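Local coordinates for protein putative lipase/esterase (PDB 3BXP) that is a putative carboxylesterase of the alpha/beta-hydrolase superfamily, probably hydrolysing ester bonds, at residues R185-T188 with P189-P193. Sequence-based numbering, arbitrary orientation.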
ATOM      1  N   ARG B 185     -14.484   4.452  10.917  1.00 21.02           N
ATOM      2  CA  ARG B 185     -14.836   4.717  12.301  1.00 22.90           C
ATOM      3  C   ARG B 185     -15.510   3.518  12.972  1.00 22.78           C
ATOM      4  O   ARG B 185     -15.699   3.501  14.207  1.00 25.75           O
ATOM      5  CB  ARG B 185     -15.709   5.953  12.453  1.00 25.84           C
ATOM      6  CG  ARG B 185     -15.007   7.247  12.097  1.00 24.83           C
ATOM      7  CD  ARG B 185     -15.942   8.430  12.359  1.00 37.30           C
ATOM      8  NE  ARG B 185     -15.323   9.718  12.055  1.00 46.45           N
ATOM      9  CZ  ARG B 185     -14.350  10.247  12.780  1.00 48.38           C
ATOM     10  NH1 ARG B 185     -13.885   9.572  13.822  1.00 53.52           N
ATOM     11  NH2 ARG B 185     -13.832  11.428  12.461  1.00 44.85           N
ATOM     12  N   LEU B 186     -15.843   2.510  12.185  1.00 20.18           N
ATOM     13  CA  LEU B 186     -16.505   1.305  12.689  1.00 22.44           C
ATOM     14  C   LEU B 186     -15.532   0.125  12.812  1.00 25.35           C
ATOM     15  O   LEU B 186     -15.925  -1.003  13.155  1.00 23.37           O
ATOM     16  CB  LEU B 186     -17.682   0.915  11.787  1.00 22.94           C
ATOM     17  CG  LEU B 186     -18.742   2.008  11.519  1.00 28.58           C
ATOM     18  CD1 LEU B 186     -19.860   1.558  10.580  1.00 27.14           C
ATOM     19  CD2 LEU B 186     -19.331   2.486  12.802  1.00 34.33           C
ATOM     20  N   VAL B 187     -14.259   0.389  12.513  1.00 25.65           N
ATOM     21  CA  VAL B 187     -13.210  -0.628  12.623  1.00 22.74           C
ATOM     22  C   VAL B 187     -12.948  -0.911  14.120  1.00 24.62           C
ATOM     23  O   VAL B 187     -12.913   0.013  14.938  1.00 21.31           O
ATOM     24  CB  VAL B 187     -11.895  -0.210  11.920  1.00 22.68           C
ATOM     25  CG1 VAL B 187     -10.748  -1.197  12.232  1.00 19.51           C
ATOM     26  CG2 VAL B 187     -12.138  -0.041  10.377  1.00 22.74           C
ATOM     27  N   THR B 188     -12.799  -2.192  14.437  1.00 22.00           N
ATOM     28  CA  THR B 188     -12.404  -2.647  15.784  1.00 23.56           C
ATOM     29  C   THR B 188     -11.499  -3.886  15.585  1.00 24.13           C
ATOM     30  O   THR B 188     -11.307  -4.346  14.475  1.00 23.88           O
ATOM     31  CB  THR B 188     -13.613  -3.060  16.665  1.00 22.37           C
ATOM     32  OG1 THR B 188     -14.154  -4.309  16.195  1.00 23.51           O
ATOM     33  CG2 THR B 188     -14.711  -1.959  16.694  1.00 23.45           C
ATOM     34  N   PRO B 189     -10.880  -4.366  16.652  1.00 24.43           N
ATOM     35  CA  PRO B 189     -10.042  -5.540  16.468  1.00 24.72           C
ATOM     36  C   PRO B 189     -10.819  -6.750  15.965  1.00 25.46           C
ATOM     37  O   PRO B 189     -10.207  -7.739  15.550  1.00 26.46           O
ATOM     38  CB  PRO B 189      -9.488  -5.755  17.885  1.00 26.47           C
ATOM     39  CG  PRO B 189      -9.391  -4.364  18.391  1.00 25.37           C
ATOM     40  CD  PRO B 189     -10.684  -3.765  17.977  1.00 22.35           C
ATOM     41  N   ALA B 190     -12.142  -6.672  15.996  1.00 25.51           N
ATOM     42  CA  ALA B 190     -13.020  -7.764  15.523  1.00 25.55           C
ATOM     43  C   ALA B 190     -13.234  -7.756  13.999  1.00 26.03           C
ATOM     44  O   ALA B 190     -13.778  -8.707  13.433  1.00 25.03           O
ATOM     45  CB  ALA B 190     -14.389  -7.694  16.231  1.00 26.54           C
ATOM     46  N   SER B 191     -12.874  -6.652  13.348  1.00 22.09           N
ATOM     47  CA  SER B 191     -13.050  -6.519  11.900  1.00 19.75           C
ATOM     48  C   SER B 191     -12.252  -7.650  11.232  1.00 21.99           C
ATOM     49  O   SER B 191     -11.163  -7.984  11.704  1.00 22.54           O
ATOM     50  CB  SER B 191     -12.563  -5.161  11.382  1.00 19.91           C
ATOM     51  OG  SER B 191     -13.404  -4.112  11.838  1.00 22.37           O
ATOM     52  N   LYS B 192     -12.760  -8.239  10.150  1.00 19.66           N
ATOM     53  CA  LYS B 192     -12.010  -9.335   9.482  1.00 18.84           C
ATOM     54  C   LYS B 192     -10.892  -8.714   8.645  1.00 18.84           C
ATOM     55  O   LYS B 192     -10.944  -7.543   8.267  1.00 20.07           O
ATOM     56  CB  LYS B 192     -12.893 -10.164   8.560  1.00 19.00           C
ATOM     57  CG  LYS B 192     -14.103 -10.792   9.198  1.00 20.90           C
ATOM     58  CD  LYS B 192     -13.728 -11.683  10.373  1.00 24.41           C
ATOM     59  CE  LYS B 192     -15.015 -12.192  11.075  1.00 29.63           C
ATOM     60  NZ  LYS B 192     -14.733 -13.208  12.132  1.00 34.34           N
ATOM     61  N   PRO B 193      -9.852  -9.496   8.345  1.00 20.17           N
ATOM     62  CA  PRO B 193      -8.732  -9.010   7.556  1.00 19.12           C
ATOM     63  C   PRO B 193      -9.147  -8.446   6.179  1.00 18.62           C
ATOM     64  O   PRO B 193     -10.090  -8.910   5.530  1.00 18.84           O
ATOM     65  CB  PRO B 193      -7.867 -10.271   7.388  1.00 20.36           C
ATOM     66  CG  PRO B 193      -8.138 -11.027   8.596  1.00 19.13           C
ATOM     67  CD  PRO B 193      -9.626 -10.867   8.796  1.00 18.25           C
TER
HETATM   68  O   HOH W   1     -15.468  -4.242  13.755  1.00 23.72           O
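Leu186 meets Ser191 through a shared water. The water donates a weak bond to the carbonyl O of Leu186, and its oxygen is hydrogen-bonded to Ser191 OG at 2.8 Å. It also binds Thr188 OG1, so it bridges three protein oxygens. The Leu186 side chain leads off to Thr125 and Val129 of helix 118-129. Buried Val187 sets CG1 4.0 Å from Ser191 OG and packs on Tyr213, Ala216 and Met217 of helix 208-219. Thr188 carries most of the contact. Thr188 O accepts a hydrogen bond from Ser191 N at 3.0 Å. The bond is nearly straight at hydrogen (164°), but the donor sits well above the carbonyl plane. Thr188 OG1 stands between its own N and carbonyl carbon (chi1 72°), which brings it to the backbone N of Ala190. Thr188 OG1 touches Ala190 CB at 3.4 Å and accepts a hydrogen bond from Ala190 N at 3.1 Å, though that nitrogen's position is doubtful. Ser191 CB points back toward Thr188, with OG beside the serine's own N. Thr188 to Ser191 form a type I beta turn with Pro189 second. The Thr188 side-chain bond, if correct, adds an ST turn, in the loop leading into strand 194-199 of the alpha/beta-hydrolase sheet.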